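PDB 5DBN: acetate CoA-transferase subunit beta from Escherichia coli DH5[alpha], which catalyses the transfer of coenzyme A from acetyl-CoA to acetoacetate and other short-chain fatty acids, by way of a covalent enzyme-CoA intermediate. Local coordinates for residues I20-I25 and Q44-F49; A110-P115 and P120-A125; A3-A8 and A32-E37; H162-L167 and F174-G179. All coordinates share one frame; numbering follows the deposited sequence.

Contact 1 of 4, residues I20-I25 and Q44-F49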
loop_
_atom_site.group_PDB
_atom_site.type_symbol
_atom_site.label_atom_id
_atom_site.label_comp_id
_atom_site.label_asym_id
_atom_site.label_seq_id
_atom_site.Cartn_x
_atom_site.Cartn_y
_atom_site.Cartn_z
ATOM N N ILE B 20 16.131 -2.298 14.591
ATOM C CA ILE B 20 14.712 -2.629 14.554
ATOM C C ILE B 20 14.595 -4.145 14.573
ATOM O O ILE B 20 15.050 -4.819 13.647
ATOM C CB ILE B 20 14.010 -2.056 13.306
ATOM C CG1 ILE B 20 14.305 -0.563 13.163
ATOM C CG2 ILE B 20 12.507 -2.303 13.374
ATOM C CD1 ILE B 20 13.881 0.276 14.354
ATOM N N VAL B 21 13.989 -4.675 15.631
ATOM C CA VAL B 21 13.991 -6.115 15.882
ATOM C C VAL B 21 12.582 -6.700 15.933
ATOM O O VAL B 21 11.653 -6.058 16.419
ATOM C CB VAL B 21 14.716 -6.435 17.210
ATOM C CG1 VAL B 21 14.745 -7.941 17.471
ATOM C CG2 VAL B 21 16.132 -5.871 17.190
ATOM N N ASN B 22 12.436 -7.920 15.425
ATOM C CA ASN B 22 11.207 -8.690 15.601
ATOM C C ASN B 22 11.457 -9.995 16.349
ATOM O O ASN B 22 12.286 -10.803 15.940
ATOM C CB ASN B 22 10.557 -8.998 14.255
ATOM C CG ASN B 22 9.196 -9.644 14.409
ATOM O OD1 ASN B 22 9.090 -10.845 14.657
ATOM N ND2 ASN B 22 8.145 -8.847 14.275
ATOM N N LEU B 23 10.718 -10.195 17.436
ATOM C CA LEU B 23 10.843 -11.394 18.260
ATOM C C LEU B 23 9.610 -12.287 18.136
ATOM O O LEU B 23 8.500 -11.887 18.494
ATOM C CB LEU B 23 11.056 -11.012 19.725
ATOM C CG LEU B 23 12.304 -10.192 20.059
ATOM C CD1 LEU B 23 12.329 -9.873 21.545
ATOM C CD2 LEU B 23 13.582 -10.916 19.636
ATOM N N GLY B 24 9.807 -13.497 17.623
ATOM C CA GLY B 24 8.718 -14.442 17.477
ATOM C C GLY B 24 8.241 -14.932 18.827
ATOM O O GLY B 24 8.951 -14.811 19.823
ATOM N N ILE B 25 7.033 -15.489 18.861
ATOM C CA ILE B 25 6.466 -16.013 20.098
ATOM C C ILE B 25 7.256 -17.220 20.586
ATOM O O ILE B 25 7.753 -18.012 19.786
ATOM C CB ILE B 25 4.991 -16.419 19.920
ATOM N N GLN B 44 9.252 -4.507 16.877
ATOM C CA GLN B 44 8.157 -4.422 15.919
ATOM C C GLN B 44 7.184 -5.569 16.160
ATOM O O GLN B 44 7.597 -6.716 16.339
ATOM C CB GLN B 44 8.704 -4.461 14.485
ATOM C CG GLN B 44 7.714 -4.027 13.406
ATOM C CD GLN B 44 6.876 -5.170 12.856
ATOM O OE1 GLN B 44 6.957 -6.307 13.323
ATOM N NE2 GLN B 44 6.064 -4.868 11.849
ATOM N N SER B 45 5.892 -5.252 16.170
ATOM C CA SER B 45 4.849 -6.252 16.371
ATOM C C SER B 45 4.068 -6.431 15.069
ATOM O O SER B 45 3.580 -5.457 14.493
ATOM C CB SER B 45 3.923 -5.837 17.518
ATOM O OG SER B 45 3.214 -6.949 18.041
ATOM N N GLU B 46 3.974 -7.677 14.608
ATOM C CA GLU B 46 3.383 -7.992 13.304
ATOM C C GLU B 46 1.977 -7.426 13.139
ATOM O O GLU B 46 1.600 -6.986 12.052
ATOM C CB GLU B 46 3.336 -9.508 13.088
ATOM C CG GLU B 46 4.686 -10.195 13.112
ATOM C CD GLU B 46 5.068 -10.692 14.491
ATOM O OE1 GLU B 46 5.324 -9.849 15.379
ATOM O OE2 GLU B 46 5.105 -11.926 14.688
ATOM N N ASN B 47 1.202 -7.444 14.220
ATOM C CA ASN B 47 -0.183 -6.984 14.174
ATOM C C ASN B 47 -0.301 -5.476 13.936
ATOM O O ASN B 47 -1.407 -4.952 13.805
ATOM C CB ASN B 47 -0.919 -7.390 15.458
ATOM C CG ASN B 47 -0.142 -7.059 16.713
ATOM O OD1 ASN B 47 1.088 -7.020 16.703
ATOM N ND2 ASN B 47 -0.858 -6.844 17.812
ATOM N N GLY B 48 0.837 -4.785 13.885
ATOM C CA GLY B 48 0.894 -3.455 13.300
ATOM C C GLY B 48 1.305 -2.300 14.193
ATOM O O GLY B 48 0.579 -1.314 14.295
ATOM N N PHE B 49 2.466 -2.402 14.834
ATOM C CA PHE B 49 3.045 -1.240 15.505
ATOM C C PHE B 49 4.522 -1.409 15.852
ATOM O O PHE B 49 5.034 -2.525 15.949
ATOM C CB PHE B 49 2.245 -0.897 16.769
ATOM C CG PHE B 49 2.172 -2.003 17.783
ATOM C CD1 PHE B 49 1.179 -2.965 17.707
ATOM C CD2 PHE B 49 3.067 -2.055 18.837
ATOM C CE1 PHE B 49 1.098 -3.973 18.647
ATOM C CE2 PHE B 49 2.989 -3.060 19.781
ATOM C CZ PHE B 49 2.003 -4.020 19.687
HETATM O O HOH W 1 8.745 -8.190 18.051
#
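V21 and Q44 join parallel strands 20-23 and 42-45: between segments 20-25 and 44-49 the direct backbone bond is Q44 N to V21 O at 2.9 Å, and V21 also pairs with T42. A water links the next pair, accepting from L23 N and donating to Q44 O. With CG anti to the backbone N (chi1 -173°), the N22 amide reaches Q44 and E46, and ND2 donates twice, to Q44 OE1 at 3.0 Å and to E46 OE1 at 3.2 Å. Q44 OE1 lies in the N22 amide plane, whereas the E46 oxygen is met from above its carboxylate plane, 70° out of it. E46, the predicted active-site glutamate, follows directly on the C-terminal end of parallel strand 42-45, where Rossmann-like folds commonly place their sites. Were a leucine to replace N22, the loss of ND2 would probably leave Q44 OE1 and E46 OE1 without this shared donor and the carboxylate freer to turn. Beyond E46, G48 and F49 both face S45 in a G1 beta bulge, and Q44 NE2 is hydrogen-bonded to S84 OG. L128 of helix 125-131 touches both N22 and E46.

Contact 2 of 4, residues A110-P115 and P120-A125; sequences ANWVVP and PGMGGA
W112 and M122 bring two irregular loop segments to within 5.1 Å at their CA atoms, and the two backbones are held together by packing rather than by polar bonds. The indole does most of the work. W112 CG sits between its own backbone N and carbonyl carbon (chi1 73°), which stands the ring alongside M122, both side chains pointing the same way. M122 then bends at chi2 and chi3, so that its methyl CE comes over the six-membered ring, 4.1 Å from the centroid and 19° off the normal, a CH-pi contact; SD lies farther out above the same face in a Met-aromatic contact. V113 CG1 covers the opposite face, and W112 NE1 is hydrogen-bonded to L158 O. M122 opens a type II' turn closed by A125 N to M122 O at 3.1 Å. G123 supplies the positive phi that this turn requires, and G124 is the N-cap of helix 125-131. The side chain of A125, first residue of the helix, lies about 7 Å from that of E46, the predicted active-site glutamate. The CG of P120 rests 3.3 Å from W112 O. P120 and G123 form backbone hydrogen bonds with another protein chain.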
loop_
_atom_site.group_PDB
_atom_site.type_symbol
_atom_site.label_atom_id
_atom_site.label_comp_id
_atom_site.label_asym_id
_atom_site.label_seq_id
_atom_site.Cartn_x
_atom_site.Cartn_y
_atom_site.Cartn_z
ATOM N N ALA B 110 12.445 -24.734 8.905
ATOM C CA ALA B 110 11.103 -25.250 9.137
ATOM C C ALA B 110 10.714 -24.941 10.578
ATOM O O ALA B 110 11.395 -25.375 11.510
ATOM C CB ALA B 110 11.045 -26.743 8.866
ATOM N N ASN B 111 9.641 -24.176 10.769
ATOM C CA ASN B 111 9.240 -23.780 12.118
ATOM C C ASN B 111 7.777 -23.360 12.223
ATOM O O ASN B 111 7.421 -22.562 13.092
ATOM C CB ASN B 111 10.136 -22.639 12.621
ATOM C CG ASN B 111 9.763 -21.282 12.037
ATOM O OD1 ASN B 111 9.221 -21.183 10.939
ATOM N ND2 ASN B 111 10.066 -20.226 12.780
ATOM N N TRP B 112 6.930 -23.901 11.349
ATOM C CA TRP B 112 5.508 -23.567 11.371
ATOM C C TRP B 112 4.596 -24.789 11.346
ATOM O O TRP B 112 3.388 -24.660 11.536
ATOM C CB TRP B 112 5.162 -22.643 10.199
ATOM C CG TRP B 112 5.154 -23.299 8.850
ATOM C CD1 TRP B 112 6.233 -23.560 8.059
ATOM C CD2 TRP B 112 4.007 -23.761 8.125
ATOM N NE1 TRP B 112 5.832 -24.157 6.890
ATOM C CE2 TRP B 112 4.468 -24.291 6.905
ATOM C CE3 TRP B 112 2.634 -23.777 8.391
ATOM C CZ2 TRP B 112 3.608 -24.835 5.954
ATOM C CZ3 TRP B 112 1.782 -24.317 7.444
ATOM C CH2 TRP B 112 2.272 -24.839 6.241
ATOM N N VAL B 113 5.156 -25.973 11.121
ATOM C CA VAL B 113 4.336 -27.179 11.116
ATOM C C VAL B 113 5.155 -28.449 11.326
ATOM O O VAL B 113 6.252 -28.603 10.784
ATOM C CB VAL B 113 3.532 -27.295 9.794
ATOM C CG1 VAL B 113 4.466 -27.313 8.591
ATOM C CG2 VAL B 113 2.634 -28.529 9.808
ATOM N N VAL B 114 4.600 -29.345 12.138
ATOM C CA VAL B 114 5.159 -30.670 12.369
ATOM C C VAL B 114 4.201 -31.704 11.781
ATOM O O VAL B 114 3.019 -31.710 12.124
ATOM C CB VAL B 114 5.374 -30.955 13.873
ATOM C CG1 VAL B 114 5.966 -32.344 14.078
ATOM C CG2 VAL B 114 6.271 -29.901 14.494
ATOM N N PRO B 115 4.696 -32.574 10.886
ATOM C CA PRO B 115 3.804 -33.609 10.351
ATOM C C PRO B 115 3.264 -34.531 11.440
ATOM O O PRO B 115 4.036 -35.008 12.273
ATOM C CB PRO B 115 4.701 -34.384 9.379
ATOM C CG PRO B 115 5.796 -33.441 9.026
ATOM C CD PRO B 115 6.026 -32.612 10.249
ATOM N N PRO B 120 -0.907 -25.182 12.603
ATOM C CA PRO B 120 -1.326 -23.904 13.187
ATOM C C PRO B 120 -1.348 -22.758 12.178
ATOM O O PRO B 120 -2.033 -21.763 12.408
ATOM C CB PRO B 120 -0.261 -23.657 14.257
ATOM C CG PRO B 120 0.973 -24.265 13.677
ATOM C CD PRO B 120 0.523 -25.451 12.853
ATOM N N GLY B 121 -0.611 -22.908 11.080
ATOM C CA GLY B 121 -0.468 -21.854 10.089
ATOM C C GLY B 121 0.907 -21.223 10.195
ATOM O O GLY B 121 1.588 -21.396 11.206
ATOM N N MET B 122 1.325 -20.504 9.156
ATOM C CA MET B 122 2.664 -19.921 9.135
ATOM C C MET B 122 2.669 -18.522 9.738
ATOM O O MET B 122 3.707 -18.036 10.187
ATOM C CB MET B 122 3.224 -19.869 7.706
ATOM C CG MET B 122 2.455 -18.982 6.727
ATOM S SD MET B 122 0.895 -19.677 6.144
ATOM C CE MET B 122 1.470 -21.084 5.202
ATOM N N GLY B 123 1.506 -17.879 9.753
ATOM C CA GLY B 123 1.407 -16.516 10.234
ATOM C C GLY B 123 2.276 -15.593 9.402
ATOM O O GLY B 123 2.140 -15.539 8.178
ATOM N N GLY B 124 3.179 -14.878 10.071
ATOM C CA GLY B 124 4.079 -13.950 9.409
ATOM C C GLY B 124 5.516 -14.436 9.392
ATOM O O GLY B 124 6.430 -13.675 9.075
ATOM N N ALA B 125 5.720 -15.708 9.716
ATOM C CA ALA B 125 7.067 -16.259 9.833
ATOM C C ALA B 125 7.782 -16.259 8.489
ATOM O O ALA B 125 8.967 -15.926 8.407
ATOM C CB ALA B 125 7.022 -17.664 10.398
#

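Contact 3 of 4, residues A3-A8 and A32-E37; sequences AKQRIA and ANYLPE
Y34 reaches out from its loop to the flank of helix 3-12, where Q5 and A8 receive it. Its CB already points at the helix, and CG lies anti to the carbonyl carbon; this chi1 of -64° sets the ring so that CD2 and CE2 run past A8 CB. Along one side of the ring CD2 comes first, 4.0 Å from A8 CB, and CE2 follows at 4.2 Å from the same methyl. Further out, CZ passes 4.1 Å from Q5 CB. The carbonyl oxygen of Q5 stands over one face of the ring, offset toward its rim. Q5 and A8 are three residues apart, about one turn of the helix, and so present a single strip to the tyrosine. The loop that carries Y34 belongs to the connection between strands 20-23 and 42-45, parallel neighbours in the main sheet, and the contact therefore packs the N-terminal helix against that connection of the Rossmann-like fold. At the tip, OH lies beside the aliphatic part of Q5, 3.5 Å from CB and 3.2 Å from CG. The Q5 chain is extended beyond CG and runs obliquely past the hydroxyl. Q5 also touches M30, in the same connection.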
loop_
_atom_site.group_PDB
_atom_site.type_symbol
_atom_site.label_atom_id
_atom_site.label_comp_id
_atom_site.label_asym_id
_atom_site.label_seq_id
_atom_site.Cartn_x
_atom_site.Cartn_y
_atom_site.Cartn_z
ATOM N N ALA B 3 18.833 -23.380 29.682
ATOM C CA ALA B 3 19.297 -23.478 28.300
ATOM C C ALA B 3 18.704 -22.362 27.454
ATOM O O ALA B 3 19.426 -21.655 26.754
ATOM C CB ALA B 3 18.943 -24.831 27.711
ATOM N N LYS B 4 17.383 -22.228 27.512
ATOM C CA LYS B 4 16.678 -21.175 26.791
ATOM C C LYS B 4 17.232 -19.802 27.161
ATOM O O LYS B 4 17.328 -18.912 26.317
ATOM C CB LYS B 4 15.184 -21.227 27.100
ATOM C CG LYS B 4 14.504 -22.518 26.689
ATOM C CD LYS B 4 13.010 -22.460 26.968
ATOM C CE LYS B 4 12.345 -23.807 26.748
ATOM N NZ LYS B 4 10.881 -23.758 27.024
ATOM N N GLN B 5 17.599 -19.642 28.429
ATOM C CA GLN B 5 18.115 -18.370 28.917
ATOM C C GLN B 5 19.521 -18.093 28.394
ATOM O O GLN B 5 19.836 -16.953 28.055
ATOM C CB GLN B 5 18.101 -18.341 30.448
ATOM C CG GLN B 5 16.697 -18.299 31.036
ATOM C CD GLN B 5 16.689 -18.307 32.553
ATOM O OE1 GLN B 5 17.666 -18.701 33.192
ATOM N NE2 GLN B 5 15.580 -17.868 33.138
ATOM N N ARG B 6 20.365 -19.119 28.317
ATOM C CA ARG B 6 21.691 -18.927 27.739
ATOM C C ARG B 6 21.572 -18.594 26.252
ATOM O O ARG B 6 22.277 -17.720 25.749
ATOM C CB ARG B 6 22.594 -20.152 27.946
ATOM C CG ARG B 6 22.949 -20.439 29.406
ATOM C CD ARG B 6 23.760 -21.730 29.572
ATOM N NE ARG B 6 23.068 -22.958 29.178
ATOM C CZ ARG B 6 22.366 -23.730 30.006
ATOM N NH1 ARG B 6 22.253 -23.418 31.292
ATOM N NH2 ARG B 6 21.786 -24.832 29.550
ATOM N N ILE B 7 20.687 -19.296 25.553
ATOM C CA ILE B 7 20.423 -19.008 24.148
ATOM C C ILE B 7 19.967 -17.558 23.980
ATOM O O ILE B 7 20.536 -16.807 23.188
ATOM C CB ILE B 7 19.359 -19.961 23.566
ATOM C CG1 ILE B 7 19.882 -21.398 23.577
ATOM C CG2 ILE B 7 18.979 -19.552 22.141
ATOM C CD1 ILE B 7 18.823 -22.443 23.324
ATOM N N ALA B 8 18.930 -17.181 24.724
ATOM C CA ALA B 8 18.389 -15.827 24.670
ATOM C C ALA B 8 19.465 -14.799 24.993
ATOM O O ALA B 8 19.558 -13.753 24.350
ATOM C CB ALA B 8 17.222 -15.685 25.628
ATOM N N ALA B 32 14.540 -10.087 24.920
ATOM C CA ALA B 32 14.319 -8.719 25.374
ATOM C C ALA B 32 14.754 -8.540 26.828
ATOM O O ALA B 32 14.943 -7.415 27.291
ATOM C CB ALA B 32 12.857 -8.342 25.210
ATOM N N ASN B 33 14.921 -9.652 27.538
ATOM C CA ASN B 33 15.234 -9.617 28.963
ATOM C C ASN B 33 16.729 -9.734 29.247
ATOM O O ASN B 33 17.132 -9.871 30.403
ATOM C CB ASN B 33 14.502 -10.751 29.687
ATOM C CG ASN B 33 13.000 -10.708 29.477
ATOM O OD1 ASN B 33 12.430 -9.654 29.189
ATOM N ND2 ASN B 33 12.351 -11.858 29.621
ATOM N N TYR B 34 17.544 -9.686 28.196
ATOM C CA TYR B 34 18.989 -9.861 28.338
ATOM C C TYR B 34 19.787 -8.879 27.481
ATOM O O TYR B 34 20.943 -9.139 27.149
ATOM C CB TYR B 34 19.383 -11.298 27.984
ATOM C CG TYR B 34 18.806 -12.329 28.926
ATOM C CD1 TYR B 34 19.405 -12.594 30.150
ATOM C CD2 TYR B 34 17.665 -13.044 28.587
ATOM C CE1 TYR B 34 18.882 -13.535 31.012
ATOM C CE2 TYR B 34 17.135 -13.989 29.442
ATOM C CZ TYR B 34 17.745 -14.229 30.653
ATOM O OH TYR B 34 17.218 -15.170 31.506
ATOM N N LEU B 35 19.175 -7.756 27.120
ATOM C CA LEU B 35 19.872 -6.740 26.339
ATOM C C LEU B 35 21.011 -6.133 27.156
ATOM O O LEU B 35 20.787 -5.658 28.269
ATOM C CB LEU B 35 18.907 -5.644 25.889
ATOM C CG LEU B 35 17.753 -6.111 25.001
ATOM C CD1 LEU B 35 16.758 -4.976 24.785
ATOM C CD2 LEU B 35 18.268 -6.626 23.666
ATOM N N PRO B 36 22.246 -6.165 26.621
ATOM C CA PRO B 36 23.359 -5.548 27.354
ATOM C C PRO B 36 23.174 -4.047 27.560
ATOM O O PRO B 36 22.364 -3.425 26.873
ATOM C CB PRO B 36 24.570 -5.820 26.454
ATOM C CG PRO B 36 24.183 -6.987 25.624
ATOM C CD PRO B 36 22.709 -6.859 25.405
ATOM N N GLU B 37 23.932 -3.478 28.490
ATOM C CA GLU B 37 23.862 -2.049 28.776
ATOM C C GLU B 37 24.339 -1.232 27.579
ATOM O O GLU B 37 25.353 -1.557 26.959
ATOM C CB GLU B 37 24.696 -1.707 30.014
ATOM C CG GLU B 37 24.262 -2.430 31.289
ATOM C CD GLU B 37 22.885 -2.007 31.780
ATOM O OE1 GLU B 37 22.343 -2.685 32.678
ATOM O OE2 GLU B 37 22.346 -0.999 31.275
#

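Contact 4 of 4, residues H162-L167 and F174-G179; sequences HAVHML and FRFIDG
F174 and L167 exchange both of their backbone bonds, F174 N to L167 O at 2.8 Å and L167 N to F174 O at 2.9 Å, the hydrogen-bonded pair of an antiparallel hairpin formed by strands 166-168 and 172-177. F176 N adds a third to H165 O, nearly straight at 171°. Between these lies the non-hydrogen-bonded pair of M166 and R175, where the CA-H groups of both residues point at carbonyl oxygens, M166 CA at F174 O and R175 CA at H165 O. Apolar contacts occupy the F174 and L167 side of the sheet: L167 CD2 meets F174 CD2 at 4.0 Å, while V164 CG1 lies 3.7 Å from F176 CE2. On the other side M166, fully extended, runs alongside R175, with SD 3.5 Å from NH1 and CE near NH2. An alanine in place of M166 is likely to open a gap beside the R175 guanidinium where SD and CE now lie. NH2 of R175 makes a salt bridge to E14, just past the N-terminal helix. The two sides of the hairpin thus differ in chemistry: one packs as hydrocarbon and aromatic surface, F174 going on to meet F203 edge-to-face, and the other lays a thioether against a charge paired elsewhere.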
loop_
_atom_site.group_PDB
_atom_site.type_symbol
_atom_site.label_atom_id
_atom_site.label_comp_id
_atom_site.label_asym_id
_atom_site.label_seq_id
_atom_site.Cartn_x
_atom_site.Cartn_y
_atom_site.Cartn_z
ATOM N N HIS B 162 17.063 -21.305 2.224
ATOM C CA HIS B 162 18.283 -20.499 2.183
ATOM C C HIS B 162 18.125 -19.134 2.852
ATOM O O HIS B 162 18.598 -18.127 2.324
ATOM C CB HIS B 162 18.722 -20.304 0.730
ATOM C CG HIS B 162 18.611 -21.542 -0.106
ATOM N ND1 HIS B 162 19.366 -22.671 0.128
ATOM C CD2 HIS B 162 17.840 -21.821 -1.184
ATOM C CE1 HIS B 162 19.058 -23.596 -0.765
ATOM N NE2 HIS B 162 18.136 -23.106 -1.572
ATOM N N ALA B 163 17.478 -19.108 4.014
ATOM C CA ALA B 163 17.110 -17.851 4.665
ATOM C C ALA B 163 17.855 -17.592 5.978
ATOM O O ALA B 163 17.984 -16.442 6.400
ATOM C CB ALA B 163 15.611 -17.831 4.914
ATOM N N VAL B 164 18.334 -18.649 6.627
ATOM C CA VAL B 164 18.958 -18.519 7.946
ATOM C C VAL B 164 20.389 -17.986 7.869
ATOM O O VAL B 164 21.202 -18.472 7.083
ATOM C CB VAL B 164 18.968 -19.871 8.694
ATOM C CG1 VAL B 164 19.574 -19.718 10.084
ATOM C CG2 VAL B 164 17.561 -20.435 8.794
ATOM N N HIS B 165 20.686 -16.989 8.701
ATOM C CA HIS B 165 22.029 -16.412 8.788
ATOM C C HIS B 165 22.775 -16.906 10.023
ATOM O O HIS B 165 23.983 -17.137 9.977
ATOM C CB HIS B 165 21.965 -14.883 8.819
ATOM C CG HIS B 165 21.463 -14.271 7.550
ATOM N ND1 HIS B 165 20.239 -13.643 7.458
ATOM C CD2 HIS B 165 22.021 -14.187 6.321
ATOM C CE1 HIS B 165 20.065 -13.200 6.227
ATOM N NE2 HIS B 165 21.132 -13.518 5.516
ATOM N N MET B 166 22.050 -17.061 11.125
ATOM C CA MET B 166 22.651 -17.411 12.406
ATOM C C MET B 166 21.777 -18.404 13.163
ATOM O O MET B 166 20.571 -18.199 13.306
ATOM C CB MET B 166 22.866 -16.147 13.243
ATOM C CG MET B 166 23.633 -16.362 14.540
ATOM S SD MET B 166 23.803 -14.828 15.475
ATOM C CE MET B 166 24.857 -15.350 16.826
ATOM N N LEU B 167 22.395 -19.487 13.631
ATOM C CA LEU B 167 21.707 -20.485 14.442
ATOM C C LEU B 167 22.356 -20.558 15.820
ATOM O O LEU B 167 23.550 -20.839 15.938
ATOM C CB LEU B 167 21.741 -21.853 13.760
ATOM C CG LEU B 167 21.180 -23.020 14.575
ATOM C CD1 LEU B 167 19.718 -22.776 14.921
ATOM C CD2 LEU B 167 21.342 -24.327 13.822
ATOM N N PHE B 174 26.187 -21.354 15.131
ATOM C CA PHE B 174 26.505 -21.562 13.720
ATOM C C PHE B 174 26.192 -20.312 12.904
ATOM O O PHE B 174 25.245 -19.588 13.212
ATOM C CB PHE B 174 25.718 -22.742 13.145
ATOM C CG PHE B 174 26.018 -24.064 13.794
ATOM C CD1 PHE B 174 27.104 -24.823 13.385
ATOM C CD2 PHE B 174 25.200 -24.562 14.794
ATOM C CE1 PHE B 174 27.371 -26.044 13.969
ATOM C CE2 PHE B 174 25.465 -25.782 15.382
ATOM C CZ PHE B 174 26.552 -26.523 14.971
ATOM N N ARG B 175 26.986 -20.062 11.866
ATOM C CA ARG B 175 26.699 -18.982 10.923
ATOM C C ARG B 175 26.717 -19.502 9.485
ATOM O O ARG B 175 27.555 -20.331 9.126
ATOM C CB ARG B 175 27.703 -17.839 11.074
ATOM C CG ARG B 175 27.627 -17.108 12.401
ATOM C CD ARG B 175 28.518 -15.879 12.398
ATOM N NE ARG B 175 28.600 -15.249 13.715
ATOM C CZ ARG B 175 27.710 -14.389 14.202
ATOM N NH1 ARG B 175 26.641 -14.049 13.494
ATOM N NH2 ARG B 175 27.885 -13.872 15.412
ATOM N N PHE B 176 25.784 -19.012 8.673
ATOM C CA PHE B 176 25.738 -19.349 7.251
ATOM C C PHE B 176 26.319 -18.210 6.421
ATOM O O PHE B 176 25.727 -17.134 6.326
ATOM C CB PHE B 176 24.305 -19.650 6.802
ATOM C CG PHE B 176 23.709 -20.871 7.444
ATOM C CD1 PHE B 176 23.873 -22.119 6.869
ATOM C CD2 PHE B 176 22.977 -20.770 8.614
ATOM C CE1 PHE B 176 23.326 -23.246 7.451
ATOM C CE2 PHE B 176 22.426 -21.894 9.203
ATOM C CZ PHE B 176 22.600 -23.134 8.619
ATOM N N ILE B 177 27.477 -18.464 5.818
ATOM C CA ILE B 177 28.209 -17.445 5.075
ATOM C C ILE B 177 28.534 -17.938 3.670
ATOM O O ILE B 177 29.264 -18.914 3.499
ATOM C CB ILE B 177 29.519 -17.061 5.795
ATOM C CG1 ILE B 177 29.239 -16.772 7.275
ATOM C CG2 ILE B 177 30.175 -15.868 5.099
ATOM C CD1 ILE B 177 30.464 -16.410 8.088
ATOM N N ASP B 178 27.981 -17.258 2.670
ATOM C CA ASP B 178 28.190 -17.613 1.268
ATOM C C ASP B 178 27.842 -19.076 0.995
ATOM O O ASP B 178 28.619 -19.805 0.377
ATOM C CB ASP B 178 29.639 -17.331 0.857
ATOM C CG ASP B 178 29.988 -15.856 0.924
ATOM O OD1 ASP B 178 29.108 -15.019 0.627
ATOM O OD2 ASP B 178 31.144 -15.534 1.270
ATOM N N GLY B 179 26.675 -19.499 1.473
ATOM C CA GLY B 179 26.166 -20.831 1.196
ATOM C C GLY B 179 26.639 -21.896 2.169
ATOM O O GLY B 179 25.941 -22.883 2.406
#

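Overall arrangement
Contacts 1 and 4 are the buried pair, and both belong to the main sheet: contact 1 joins a strand outermost within this chain to its parallel neighbour, contact 4 lies in the antiparallel hairpin, on the opposite side of the chain's centre, about 22 Å away between centres. Contacts 2 and 3 are only partly buried and rely on one aromatic residue each, a tryptophan facing a subunit interface and a tyrosine against a helix. Polar side-chain bonding across the segments is confined to contact 1, near the predicted active site; contact 2 comes within about 5 Å of contact 1 at the nearest atoms. Contact 3 touches contact 1, where L23 CD1 packs on A32 CB.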